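Borrelidin polyketide synthase, type I (Streptomyces parvulus, PDB 6OBT) probably catalyses, as a type I polyketide synthase dehydratase domain, the removal of water from a beta-hydroxyacyl intermediate during assembly of the borrelidin chain. Local coordinates at residues G77-L81 / P110-G114; T118-V124 / V136-R142; P162-P166 / W282-D286; D208-S214 / S270-D276. One frame throughout, in Å; residues are numbered along the deposited sequence.

Interaction 1. Residues G77-L81 / P110-G114; sequences GQVLL and PLVLG
Val79 O is met by two neighbouring groups: the amide Leu113 N reaches it at 2.8 Å with an N-H...O angle of 161°, and Val112 CA adds a weaker C-H contact to Val79 O at 3.3 Å. The reciprocal set uses Leu111 O, which accepts Leu81 N at 2.9 Å and also receives the CA-H of Leu80. These two bonds flank Leu80 and Val112, whose CA atoms lie 4.5 Å apart, and the result is a single beta bridge. The segments run 106° apart end to end, so the pairing does not grow into a ladder; a water takes over, accepting from Val79 N at 2.8 Å and donating to Leu113 O at 3.2 Å. Segment 77-81 lies within the HxxxGxxxxP signature of polyketide synthase dehydratases, which begins at His73, and a hydrogen bond between His73 ND1 and Leu80 O ties the bridge back to the start of that motif. Leu80 has CG anti to its carbonyl carbon (chi1 -61°), which sends its branches over the partner segment: CD1 lies alongside the ring of Pro110, while Leu80 CD2 presses on Val112 CG2 at 3.4 Å, tighter than usual van der Waals contact. Leu81 and Leu111 meet through their CB atoms, 4.1 Å apart, and again through their CD2 methyls. Val79 CG1 rests against Leu113 CB, and both side chains also touch Leu64.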
loop_
_atom_site.group_PDB
_atom_site.type_symbol
_atom_site.label_atom_id
_atom_site.label_comp_id
_atom_site.label_asym_id
_atom_site.label_seq_id
_atom_site.Cartn_x
_atom_site.Cartn_y
_atom_site.Cartn_z
ATOM N N GLY A 77 -2.191 -28.207 18.886
ATOM C CA GLY A 77 -3.509 -28.086 18.294
ATOM C C GLY A 77 -3.799 -26.791 17.570
ATOM O O GLY A 77 -4.897 -26.644 17.014
ATOM N N GLN A 78 -2.875 -25.841 17.562
ATOM C CA GLN A 78 -3.084 -24.567 16.889
ATOM C C GLN A 78 -2.313 -24.533 15.579
ATOM O O GLN A 78 -1.143 -24.932 15.525
ATOM C CB GLN A 78 -2.644 -23.404 17.776
ATOM C CG GLN A 78 -3.524 -23.168 18.998
ATOM C CD GLN A 78 -3.245 -21.821 19.647
ATOM O OE1 GLN A 78 -4.131 -20.966 19.748
ATOM N NE2 GLN A 78 -2.002 -21.622 20.079
ATOM N N VAL A 79 -2.965 -24.058 14.521
ATOM C CA VAL A 79 -2.253 -23.780 13.274
ATOM C C VAL A 79 -1.514 -22.452 13.434
ATOM O O VAL A 79 -2.132 -21.384 13.452
ATOM C CB VAL A 79 -3.201 -23.743 12.068
ATOM C CG1 VAL A 79 -2.419 -23.439 10.781
ATOM C CG2 VAL A 79 -3.957 -25.052 11.942
ATOM N N LEU A 80 -0.185 -22.514 13.542
ATOM C CA LEU A 80 0.653 -21.331 13.625
ATOM C C LEU A 80 1.400 -21.168 12.313
ATOM O O LEU A 80 1.877 -22.155 11.738
ATOM C CB LEU A 80 1.691 -21.424 14.749
ATOM C CG LEU A 80 1.331 -21.560 16.222
ATOM C CD1 LEU A 80 2.461 -20.987 17.092
ATOM C CD2 LEU A 80 0.010 -20.938 16.546
ATOM N N LEU A 81 1.492 -19.928 11.848
ATOM C CA LEU A 81 2.430 -19.615 10.784
ATOM C C LEU A 81 3.842 -19.922 11.276
ATOM O O LEU A 81 4.207 -19.529 12.393
ATOM C CB LEU A 81 2.293 -18.140 10.383
ATOM C CG LEU A 81 2.967 -17.821 9.042
ATOM C CD1 LEU A 81 2.192 -18.474 7.899
ATOM C CD2 LEU A 81 3.048 -16.299 8.836
ATOM N N PRO A 110 3.017 -14.846 17.938
ATOM C CA PRO A 110 2.772 -15.798 16.854
ATOM C C PRO A 110 1.493 -15.448 16.106
ATOM O O PRO A 110 0.644 -14.683 16.579
ATOM C CB PRO A 110 2.644 -17.137 17.589
ATOM C CG PRO A 110 2.053 -16.748 18.920
ATOM C CD PRO A 110 2.596 -15.373 19.251
ATOM N N LEU A 111 1.367 -16.004 14.905
ATOM C CA LEU A 111 0.162 -15.811 14.094
ATOM C C LEU A 111 -0.606 -17.129 14.025
ATOM O O LEU A 111 -0.136 -18.094 13.419
ATOM C CB LEU A 111 0.517 -15.310 12.697
ATOM C CG LEU A 111 -0.730 -15.042 11.853
ATOM C CD1 LEU A 111 -1.573 -13.980 12.537
ATOM C CD2 LEU A 111 -0.348 -14.604 10.453
ATOM N N VAL A 112 -1.795 -17.163 14.621
ATOM C CA VAL A 112 -2.635 -18.360 14.629
ATOM C C VAL A 112 -3.675 -18.229 13.526
ATOM O O VAL A 112 -4.442 -17.258 13.491
ATOM C CB VAL A 112 -3.318 -18.575 15.989
ATOM C CG1 VAL A 112 -4.058 -19.914 16.018
ATOM C CG2 VAL A 112 -2.311 -18.487 17.121
ATOM N N LEU A 113 -3.729 -19.216 12.638
ATOM C CA LEU A 113 -4.685 -19.222 11.542
ATOM C C LEU A 113 -5.859 -20.119 11.911
ATOM O O LEU A 113 -5.694 -21.332 12.078
ATOM C CB LEU A 113 -4.034 -19.683 10.240
ATOM C CG LEU A 113 -2.970 -18.734 9.680
ATOM C CD1 LEU A 113 -2.177 -19.383 8.554
ATOM C CD2 LEU A 113 -3.613 -17.437 9.219
ATOM N N GLY A 114 -7.037 -19.519 12.054
ATOM C CA GLY A 114 -8.233 -20.312 12.216
ATOM C C GLY A 114 -8.647 -20.949 10.907
ATOM O O GLY A 114 -8.149 -20.594 9.837
HETATM O O HOH W 1 -5.588 -23.146 14.742
#

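Interaction 2. Residues T118-V124 / V136-R142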
loop_
_atom_site.group_PDB
_atom_site.type_symbol
_atom_site.label_atom_id
_atom_site.label_comp_id
_atom_site.label_asym_id
_atom_site.label_seq_id
_atom_site.Cartn_x
_atom_site.Cartn_y
_atom_site.Cartn_z
ATOM N N THR A 118 -9.182 -15.022 7.807
ATOM C CA THR A 118 -8.423 -14.354 6.762
ATOM C C THR A 118 -7.670 -13.206 7.413
ATOM O O THR A 118 -8.201 -12.527 8.298
ATOM C CB THR A 118 -9.341 -13.865 5.639
ATOM O OG1 THR A 118 -8.540 -13.345 4.577
ATOM C CG2 THR A 118 -10.295 -12.789 6.143
ATOM N N VAL A 119 -6.414 -13.024 7.039
ATOM C CA VAL A 119 -5.565 -12.064 7.728
ATOM C C VAL A 119 -4.816 -11.232 6.699
ATOM O O VAL A 119 -4.216 -11.785 5.770
ATOM C CB VAL A 119 -4.579 -12.774 8.677
ATOM C CG1 VAL A 119 -3.767 -11.773 9.426
ATOM C CG2 VAL A 119 -5.328 -13.645 9.655
ATOM N N GLN A 120 -4.846 -9.907 6.864
ATOM C CA GLN A 120 -3.990 -9.027 6.078
ATOM C C GLN A 120 -2.583 -9.032 6.670
ATOM O O GLN A 120 -2.409 -8.963 7.886
ATOM C CB GLN A 120 -4.552 -7.600 6.054
ATOM C CG GLN A 120 -5.893 -7.470 5.347
ATOM C CD GLN A 120 -6.479 -6.080 5.495
ATOM O OE1 GLN A 120 -6.464 -5.502 6.582
ATOM N NE2 GLN A 120 -6.990 -5.531 4.396
ATOM N N VAL A 121 -1.577 -9.098 5.811
ATOM C CA VAL A 121 -0.197 -9.088 6.271
ATOM C C VAL A 121 0.537 -7.915 5.640
ATOM O O VAL A 121 0.239 -7.500 4.516
ATOM C CB VAL A 121 0.502 -10.435 5.964
ATOM C CG1 VAL A 121 -0.259 -11.560 6.640
ATOM C CG2 VAL A 121 0.552 -10.691 4.476
ATOM N N ARG A 122 1.484 -7.355 6.393
ATOM C CA ARG A 122 2.345 -6.286 5.900
ATOM C C ARG A 122 3.803 -6.593 6.216
ATOM O O ARG A 122 4.120 -7.060 7.311
ATOM C CB ARG A 122 1.996 -4.949 6.533
ATOM C CG ARG A 122 0.547 -4.559 6.382
ATOM C CD ARG A 122 0.249 -4.149 4.941
ATOM N NE ARG A 122 -1.077 -3.551 4.828
ATOM C CZ ARG A 122 -2.158 -4.197 4.403
ATOM N NH1 ARG A 122 -2.075 -5.477 4.049
ATOM N NH2 ARG A 122 -3.328 -3.562 4.337
ATOM N N VAL A 123 4.691 -6.282 5.276
ATOM C CA VAL A 123 6.121 -6.221 5.539
ATOM C C VAL A 123 6.561 -4.793 5.249
ATOM O O VAL A 123 6.448 -4.326 4.112
ATOM C CB VAL A 123 6.914 -7.221 4.685
ATOM C CG1 VAL A 123 8.365 -7.247 5.133
ATOM C CG2 VAL A 123 6.316 -8.639 4.791
ATOM N N VAL A 124 7.090 -4.117 6.260
ATOM C CA VAL A 124 7.360 -2.689 6.181
ATOM C C VAL A 124 8.861 -2.480 6.247
ATOM O O VAL A 124 9.487 -2.769 7.275
ATOM C CB VAL A 124 6.660 -1.914 7.305
ATOM C CG1 VAL A 124 7.102 -0.468 7.269
ATOM C CG2 VAL A 124 5.132 -2.030 7.173
ATOM N N VAL A 136 13.060 -3.470 9.259
ATOM C CA VAL A 136 11.966 -4.246 8.695
ATOM C C VAL A 136 11.069 -4.674 9.844
ATOM O O VAL A 136 11.551 -4.971 10.943
ATOM C CB VAL A 136 12.467 -5.460 7.876
ATOM C CG1 VAL A 136 13.292 -6.462 8.740
ATOM C CG2 VAL A 136 11.308 -6.161 7.202
ATOM N N SER A 137 9.762 -4.661 9.606
ATOM C CA SER A 137 8.815 -5.160 10.593
ATOM C C SER A 137 7.684 -5.867 9.870
ATOM O O SER A 137 7.354 -5.535 8.727
ATOM C CB SER A 137 8.286 -4.045 11.508
ATOM O OG SER A 137 7.598 -3.020 10.789
ATOM N N MET A 138 7.121 -6.866 10.546
ATOM C CA MET A 138 6.093 -7.752 10.008
ATOM C C MET A 138 4.844 -7.659 10.873
ATOM O O MET A 138 4.935 -7.733 12.102
ATOM C CB MET A 138 6.582 -9.197 9.980
ATOM C CG MET A 138 7.645 -9.466 8.918
ATOM S SD MET A 138 9.213 -8.710 9.332
ATOM C CE MET A 138 10.247 -9.527 8.108
ATOM N N HIS A 139 3.682 -7.531 10.234
ATOM C CA HIS A 139 2.442 -7.278 10.960
ATOM C C HIS A 139 1.286 -8.025 10.314
ATOM O O HIS A 139 1.307 -8.339 9.124
ATOM C CB HIS A 139 2.073 -5.783 10.994
ATOM C CG HIS A 139 3.238 -4.877 11.233
ATOM N ND1 HIS A 139 3.414 -4.192 12.416
ATOM C CD2 HIS A 139 4.288 -4.546 10.444
ATOM C CE1 HIS A 139 4.521 -3.472 12.342
ATOM N NE2 HIS A 139 5.073 -3.675 11.159
ATOM N N SER A 140 0.238 -8.246 11.100
ATOM C CA SER A 140 -0.971 -8.843 10.565
ATOM C C SER A 140 -2.171 -8.185 11.215
ATOM O O SER A 140 -2.055 -7.529 12.254
ATOM C CB SER A 140 -0.997 -10.350 10.782
ATOM O OG SER A 140 -1.516 -10.665 12.064
ATOM N N ARG A 141 -3.323 -8.342 10.563
ATOM C CA ARG A 141 -4.570 -7.813 11.088
ATOM C C ARG A 141 -5.720 -8.680 10.605
ATOM O O ARG A 141 -5.867 -8.908 9.398
ATOM C CB ARG A 141 -4.790 -6.364 10.661
ATOM C CG ARG A 141 -6.006 -5.740 11.318
ATOM C CD ARG A 141 -6.154 -4.308 10.903
ATOM N NE ARG A 141 -6.616 -4.208 9.525
ATOM C CZ ARG A 141 -6.959 -3.066 8.936
ATOM N NH1 ARG A 141 -6.886 -1.924 9.608
ATOM N NH2 ARG A 141 -7.371 -3.069 7.675
ATOM N N ARG A 142 -6.515 -9.167 11.551
ATOM C CA ARG A 142 -7.802 -9.780 11.263
ATOM C C ARG A 142 -8.870 -8.697 11.166
ATOM O O ARG A 142 -8.684 -7.569 11.629
ATOM C CB ARG A 142 -8.173 -10.803 12.336
ATOM C CG ARG A 142 -7.024 -11.692 12.725
ATOM C CD ARG A 142 -7.459 -12.837 13.620
ATOM N NE ARG A 142 -6.292 -13.514 14.176
ATOM C CZ ARG A 142 -5.701 -14.571 13.625
ATOM N NH1 ARG A 142 -6.176 -15.097 12.503
ATOM N NH2 ARG A 142 -4.637 -15.109 14.205
#
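A beta hairpin is formed here by strands 119-127 and 134-142; their segments 119-124 and 136-142 run antiparallel at 160°. Its hydrogen-bonded pairs are Gln120 with Arg141, Arg122 with His139 and Val124 with Ser137, each closed by two backbone N-H...O bonds. The side chains of these pairs share one face of the sheet, and that face is mostly polar, with Val124 as the apolar member. Gln120 and Arg141 run alongside each other in the same direction, with amide and guanidinium planes only 17° apart. Arg141 NH2 donates to Gln120 OE1 at 2.8 Å, in the carbonyl plane and on a lone pair, while a weak second bond joins Arg141 NE to Gln120 OE1 at 3.2 Å. The bend of the arginine at chi3 (73°) turns its guanidinium edge to the amide. The same NH2 forms a salt bridge with Asp50 of the second subunit. Arg122 is directed there too, through NE to Asp50 O and NH1 to Gly36 O of that subunit. Along the strand, Ser137 OG sits in the plane of the His139 ring, 2.6 Å from His139 NE2, a bond that probably limits the ring's rotation. On the other face, Val119 CG1 presses Ser140 CB at 3.4 Å, and Val123 CG1 meets Met138 CE at 4.2 Å. At the end of the segment Val123 CG1 also reaches Val136 CG2, 3.8 Å away. Val123 and Met138 pack on helix 83-97. A sheet curled round a helix by its apolar face is typical of the hotdog fold, two copies of which make up a polyketide synthase dehydratase.

Interaction 3. Residues P162-P166 / W282-D286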
loop_
_atom_site.group_PDB
_atom_site.type_symbol
_atom_site.label_atom_id
_atom_site.label_comp_id
_atom_site.label_asym_id
_atom_site.label_seq_id
_atom_site.Cartn_x
_atom_site.Cartn_y
_atom_site.Cartn_z
ATOM N N PRO A 162 29.777 -17.965 1.645
ATOM C CA PRO A 162 29.534 -19.332 2.098
ATOM C C PRO A 162 30.745 -20.206 1.823
ATOM O O PRO A 162 31.604 -19.889 1.000
ATOM C CB PRO A 162 28.330 -19.771 1.266
ATOM C CG PRO A 162 28.474 -18.982 -0.007
ATOM C CD PRO A 162 29.097 -17.666 0.369
ATOM N N GLU A 163 30.811 -21.306 2.523
ATOM C CA GLU A 163 31.900 -22.218 2.238
ATOM C C GLU A 163 31.406 -23.358 1.362
ATOM O O GLU A 163 30.200 -23.617 1.284
ATOM C CB GLU A 163 32.506 -22.749 3.542
ATOM C CG GLU A 163 31.710 -23.815 4.247
ATOM C CD GLU A 163 32.231 -24.068 5.652
ATOM O OE1 GLU A 163 33.048 -23.248 6.124
ATOM O OE2 GLU A 163 31.820 -25.070 6.286
ATOM N N PRO A 164 32.302 -24.030 0.647
ATOM C CA PRO A 164 31.883 -25.133 -0.219
ATOM C C PRO A 164 31.617 -26.401 0.584
ATOM O O PRO A 164 31.910 -26.498 1.774
ATOM C CB PRO A 164 33.081 -25.318 -1.155
ATOM C CG PRO A 164 34.256 -24.876 -0.343
ATOM C CD PRO A 164 33.758 -23.804 0.594
ATOM N N LEU A 165 31.058 -27.387 -0.112
ATOM C CA LEU A 165 30.757 -28.704 0.440
ATOM C C LEU A 165 31.716 -29.710 -0.186
ATOM O O LEU A 165 31.480 -30.170 -1.314
ATOM C CB LEU A 165 29.303 -29.087 0.146
ATOM C CG LEU A 165 28.663 -30.164 1.022
ATOM C CD1 LEU A 165 28.910 -29.888 2.496
ATOM C CD2 LEU A 165 27.183 -30.267 0.727
ATOM N N PRO A 166 32.813 -30.067 0.485
ATOM C CA PRO A 166 33.853 -30.867 -0.190
ATOM C C PRO A 166 33.526 -32.352 -0.321
ATOM O O PRO A 166 34.090 -33.013 -1.205
ATOM C CB PRO A 166 35.089 -30.637 0.693
ATOM C CG PRO A 166 34.754 -29.425 1.547
ATOM C CD PRO A 166 33.282 -29.538 1.774
ATOM N N TRP A 282 23.735 -22.506 11.041
ATOM C CA TRP A 282 23.255 -23.376 9.978
ATOM C C TRP A 282 24.002 -23.060 8.694
ATOM O O TRP A 282 24.249 -21.891 8.382
ATOM C CB TRP A 282 21.751 -23.165 9.714
ATOM C CG TRP A 282 20.778 -23.975 10.542
ATOM C CD1 TRP A 282 19.925 -24.938 10.079
ATOM C CD2 TRP A 282 20.516 -23.854 11.949
ATOM N NE1 TRP A 282 19.180 -25.450 11.115
ATOM C CE2 TRP A 282 19.527 -24.805 12.274
ATOM C CE3 TRP A 282 21.038 -23.050 12.969
ATOM C CZ2 TRP A 282 19.029 -24.956 13.572
ATOM C CZ3 TRP A 282 20.544 -23.203 14.266
ATOM C CH2 TRP A 282 19.553 -24.151 14.550
ATOM N N GLN A 283 24.333 -24.102 7.944
ATOM C CA GLN A 283 24.741 -23.981 6.553
ATOM C C GLN A 283 23.916 -24.981 5.769
ATOM O O GLN A 283 23.757 -26.130 6.200
ATOM C CB GLN A 283 26.244 -24.290 6.342
ATOM C CG GLN A 283 27.214 -23.419 7.095
ATOM C CD GLN A 283 28.569 -24.064 7.187
ATOM O OE1 GLN A 283 29.454 -23.765 6.396
ATOM N NE2 GLN A 283 28.738 -24.970 8.145
ATOM N N ALA A 284 23.398 -24.561 4.624
ATOM C CA ALA A 284 22.691 -25.478 3.740
ATOM C C ALA A 284 23.200 -25.346 2.312
ATOM O O ALA A 284 23.447 -24.237 1.833
ATOM C CB ALA A 284 21.193 -25.236 3.763
ATOM N N TRP A 285 23.358 -26.491 1.642
ATOM C CA TRP A 285 23.749 -26.576 0.237
ATOM C C TRP A 285 22.675 -27.348 -0.523
ATOM O O TRP A 285 21.862 -28.053 0.078
ATOM C CB TRP A 285 25.109 -27.280 0.065
ATOM C CG TRP A 285 26.255 -26.636 0.800
ATOM C CD1 TRP A 285 27.167 -25.772 0.284
ATOM C CD2 TRP A 285 26.606 -26.809 2.183
ATOM N NE1 TRP A 285 28.069 -25.390 1.250
ATOM C CE2 TRP A 285 27.735 -26.002 2.430
ATOM C CE3 TRP A 285 26.071 -27.559 3.235
ATOM C CZ2 TRP A 285 28.357 -25.943 3.679
ATOM C CZ3 TRP A 285 26.681 -27.486 4.482
ATOM C CH2 TRP A 285 27.822 -26.697 4.686
ATOM N N ASP A 286 22.656 -27.221 -1.853
ATOM C CA ASP A 286 21.780 -28.104 -2.616
ATOM C C ASP A 286 22.445 -29.472 -2.838
ATOM O O ASP A 286 23.559 -29.737 -2.377
ATOM C CB ASP A 286 21.363 -27.455 -3.937
ATOM C CG ASP A 286 22.520 -27.244 -4.903
ATOM O OD1 ASP A 286 23.655 -27.699 -4.651
ATOM O OD2 ASP A 286 22.281 -26.575 -5.935
#
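Trp285 meets the loop 162-166 through both its edge and one face. At the edge, NE1 donates to Glu163 O over 2.8 Å with an N-H...O angle of 167°, and the oxygen lies in the plane of the indole, so the pyrrole N-H is used almost straight. Over the face, Leu165 CD1 stands 3.7 Å from the centroid of the Trp285 six-membered ring and 9° off its normal, a CH-pi contact. The leucine thus lies along one face of the indole, CD1 over the six-membered ring and CD2 toward CB and CG, with Leu165 CD2 3.7 Å from Trp285 CB.

The ring is aimed at the loop because CG of Trp285 stands anti to its carbonyl carbon (chi1 -58°), on a strand whose backbone is itself pinned: Trp285 is hydrogen-bonded to Arg272 of the neighbouring strand 270-276, and its side chain rests on Arg274. Leu165 touches Arg272 as well. The loop, irregular and coming after strand 148-156, is consistent with the linker between the two hotdogs of the dehydratase, laid here against strand 281-286 of the second. One directional bond to a main-chain carbonyl probably sets the loop's position along the indole edge and satisfies the indole N-H, while the CH-pi and apolar contacts hold it by dispersion.

Interaction 4. Residues D208-S214 / S270-D276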
loop_
_atom_site.group_PDB
_atom_site.type_symbol
_atom_site.label_atom_id
_atom_site.label_comp_id
_atom_site.label_asym_id
_atom_site.label_seq_id
_atom_site.Cartn_x
_atom_site.Cartn_y
_atom_site.Cartn_z
ATOM N N ASP A 208 28.821 -31.708 15.261
ATOM C CA ASP A 208 27.792 -31.117 14.421
ATOM C C ASP A 208 26.750 -32.146 14.001
ATOM O O ASP A 208 26.976 -33.359 14.015
ATOM C CB ASP A 208 28.398 -30.482 13.169
ATOM C CG ASP A 208 29.323 -29.341 13.485
ATOM O OD1 ASP A 208 29.297 -28.850 14.632
ATOM O OD2 ASP A 208 30.078 -28.929 12.579
ATOM N N LEU A 209 25.595 -31.621 13.605
ATOM C CA LEU A 209 24.515 -32.381 13.002
ATOM C C LEU A 209 24.498 -32.140 11.495
ATOM O O LEU A 209 24.565 -30.986 11.057
ATOM C CB LEU A 209 23.194 -31.927 13.620
ATOM C CG LEU A 209 21.905 -32.672 13.362
ATOM C CD1 LEU A 209 21.834 -33.831 14.331
ATOM C CD2 LEU A 209 20.769 -31.694 13.585
ATOM N N VAL A 210 24.410 -33.213 10.701
ATOM C CA VAL A 210 24.191 -33.065 9.265
ATOM C C VAL A 210 22.980 -33.889 8.850
ATOM O O VAL A 210 22.693 -34.943 9.425
ATOM C CB VAL A 210 25.427 -33.428 8.403
ATOM C CG1 VAL A 210 26.589 -32.511 8.744
ATOM C CG2 VAL A 210 25.825 -34.915 8.583
ATOM N N ALA A 211 22.262 -33.388 7.842
ATOM C CA ALA A 211 20.987 -33.969 7.456
ATOM C C ALA A 211 20.705 -33.719 5.981
ATOM O O ALA A 211 21.105 -32.693 5.418
ATOM C CB ALA A 211 19.841 -33.397 8.302
ATOM N N GLU A 212 20.007 -34.678 5.370
ATOM C CA GLU A 212 19.366 -34.511 4.070
ATOM C C GLU A 212 17.890 -34.218 4.301
ATOM O O GLU A 212 17.212 -34.968 5.011
ATOM C CB GLU A 212 19.525 -35.763 3.200
ATOM C CG GLU A 212 20.894 -35.890 2.570
ATOM C CD GLU A 212 21.118 -37.239 1.906
ATOM O OE1 GLU A 212 22.284 -37.543 1.581
ATOM O OE2 GLU A 212 20.134 -37.986 1.703
ATOM N N ILE A 213 17.404 -33.122 3.716
ATOM C CA ILE A 213 16.042 -32.628 3.919
ATOM C C ILE A 213 15.474 -32.260 2.553
ATOM O O ILE A 213 16.137 -31.557 1.784
ATOM C CB ILE A 213 16.042 -31.404 4.856
ATOM C CG1 ILE A 213 16.802 -31.715 6.154
ATOM C CG2 ILE A 213 14.628 -30.978 5.188
ATOM C CD1 ILE A 213 17.128 -30.501 7.005
ATOM N N SER A 214 14.261 -32.728 2.236
ATOM C CA SER A 214 13.706 -32.416 0.920
ATOM C C SER A 214 12.178 -32.364 0.939
ATOM O O SER A 214 11.527 -33.034 1.741
ATOM C CB SER A 214 14.191 -33.414 -0.136
ATOM O OG SER A 214 13.860 -34.743 0.194
ATOM N N SER A 270 15.654 -29.543 -2.344
ATOM C CA SER A 270 16.331 -30.543 -1.531
ATOM C C SER A 270 17.639 -29.965 -1.012
ATOM O O SER A 270 18.396 -29.358 -1.775
ATOM C CB SER A 270 16.603 -31.822 -2.331
ATOM O OG SER A 270 17.405 -32.717 -1.581
ATOM N N LEU A 271 17.913 -30.174 0.280
ATOM C CA LEU A 271 19.051 -29.534 0.929
ATOM C C LEU A 271 19.937 -30.543 1.650
ATOM O O LEU A 271 19.467 -31.563 2.162
ATOM C CB LEU A 271 18.626 -28.506 1.959
ATOM C CG LEU A 271 17.849 -27.308 1.435
ATOM C CD1 LEU A 271 17.233 -26.611 2.631
ATOM C CD2 LEU A 271 18.778 -26.394 0.675
ATOM N N ARG A 272 21.228 -30.210 1.700
ATOM C CA ARG A 272 22.190 -30.796 2.630
ATOM C C ARG A 272 22.527 -29.744 3.678
ATOM O O ARG A 272 22.861 -28.603 3.330
ATOM C CB ARG A 272 23.443 -31.262 1.879
ATOM C CG ARG A 272 23.088 -32.320 0.877
ATOM C CD ARG A 272 24.187 -32.651 -0.116
ATOM N NE ARG A 272 23.764 -33.787 -0.927
ATOM C CZ ARG A 272 24.562 -34.473 -1.738
ATOM N NH1 ARG A 272 24.084 -35.496 -2.434
ATOM N NH2 ARG A 272 25.833 -34.130 -1.858
ATOM N N VAL A 273 22.375 -30.101 4.953
ATOM C CA VAL A 273 22.340 -29.135 6.043
ATOM C C VAL A 273 23.395 -29.502 7.076
ATOM O O VAL A 273 23.582 -30.682 7.391
ATOM C CB VAL A 273 20.933 -29.079 6.674
ATOM C CG1 VAL A 273 20.862 -28.023 7.762
ATOM C CG2 VAL A 273 19.890 -28.795 5.602
ATOM N N ARG A 274 24.089 -28.493 7.599
ATOM C CA ARG A 274 25.066 -28.681 8.665
ATOM C C ARG A 274 24.762 -27.697 9.775
ATOM O O ARG A 274 24.749 -26.485 9.536
ATOM C CB ARG A 274 26.511 -28.478 8.181
ATOM C CG ARG A 274 27.498 -28.540 9.374
ATOM C CD ARG A 274 28.953 -28.490 8.937
ATOM N NE ARG A 274 29.426 -29.797 8.500
ATOM C CZ ARG A 274 30.204 -30.600 9.222
ATOM N NH1 ARG A 274 30.592 -30.243 10.439
ATOM N NH2 ARG A 274 30.598 -31.767 8.726
ATOM N N ILE A 275 24.522 -28.215 10.980
ATOM C CA ILE A 275 24.137 -27.414 12.138
ATOM C C ILE A 275 25.242 -27.517 13.180
ATOM O O ILE A 275 25.683 -28.623 13.518
ATOM C CB ILE A 275 22.787 -27.877 12.726
ATOM C CG1 ILE A 275 21.712 -27.916 11.633
ATOM C CG2 ILE A 275 22.354 -26.974 13.893
ATOM C CD1 ILE A 275 20.327 -28.286 12.144
ATOM N N ASP A 276 25.671 -26.372 13.704
ATOM C CA ASP A 276 26.717 -26.304 14.728
ATOM C C ASP A 276 26.147 -25.672 15.990
ATOM O O ASP A 276 25.964 -24.441 16.031
ATOM C CB ASP A 276 27.919 -25.501 14.220
ATOM C CG ASP A 276 28.934 -25.149 15.322
ATOM O OD1 ASP A 276 29.887 -24.398 15.017
ATOM O OD2 ASP A 276 28.812 -25.613 16.474
#
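Arg274 NH1 and Asp208 OD2 form a salt bridge at 2.6 Å, although the N-H...O angle of 128° makes its hydrogen bond a weak one. The oxygen lies at the guanidinium edge, in its plane, whereas the carboxylate is turned 80° against that plane and offers one oxygen alone to the arginine. A bend of Arg274 at chi3 (-81°) brings the group back across the strand, where Val210 CG1 lies over its face, 3.9 Å from Arg274 NE. The second oxygen, Asp208 OD1, is 3.8 Å from Asp276 OD2, a like-charge approach that is probably eased because Asp276 OD2 accepts the backbone N-H of Gln278.

Six bonds serve the hydrogen-bonded pairs, Leu209 with Ile275, Ala211 with Val273 and Ile213 with Leu271; the shortest runs from Leu271 N to Ile213 O at 2.7 Å. The backbones of intervening residues turn outward, Val210 to Trp203 and Arg272 to Trp285. Other polar ends find partners elsewhere: Glu212 OE1 takes both Arg201 and Trp168 NE1, and Ser270 OG bonds Glu287 OE2. The opposite face is apolar. There Leu209 CD2 meets Ile275 CD1 at 3.7 Å, and Ile213 CD1 meets Val273 CG2 at 3.5 Å. Ile213 and Leu271 continue onto Leu230 of helix 228-236. Antiparallel strands laid by an apolar face on a helix are typical of a hotdog, here probably the second of the dehydratase.

In the fold
Interactions 2 and 4 are antiparallel strand pairs on opposite sides of the chain's centre, about 31 Å apart between centres. Each is partly buried, apolar toward a helix and largely polar on its other face, but only the polar face of interaction 2 meets the second subunit. Interaction 3 is a surface contact, carried by an aromatic ring and an irregular loop; it is joined to interaction 4 by backbone pairing between strands 281-286 and 270-276. Interaction 1, a partly buried single bridge, touches interaction 2 where Leu111 packs on Ser140 and Leu113 on Val119, and lies about 32 Å between centres from interaction 3.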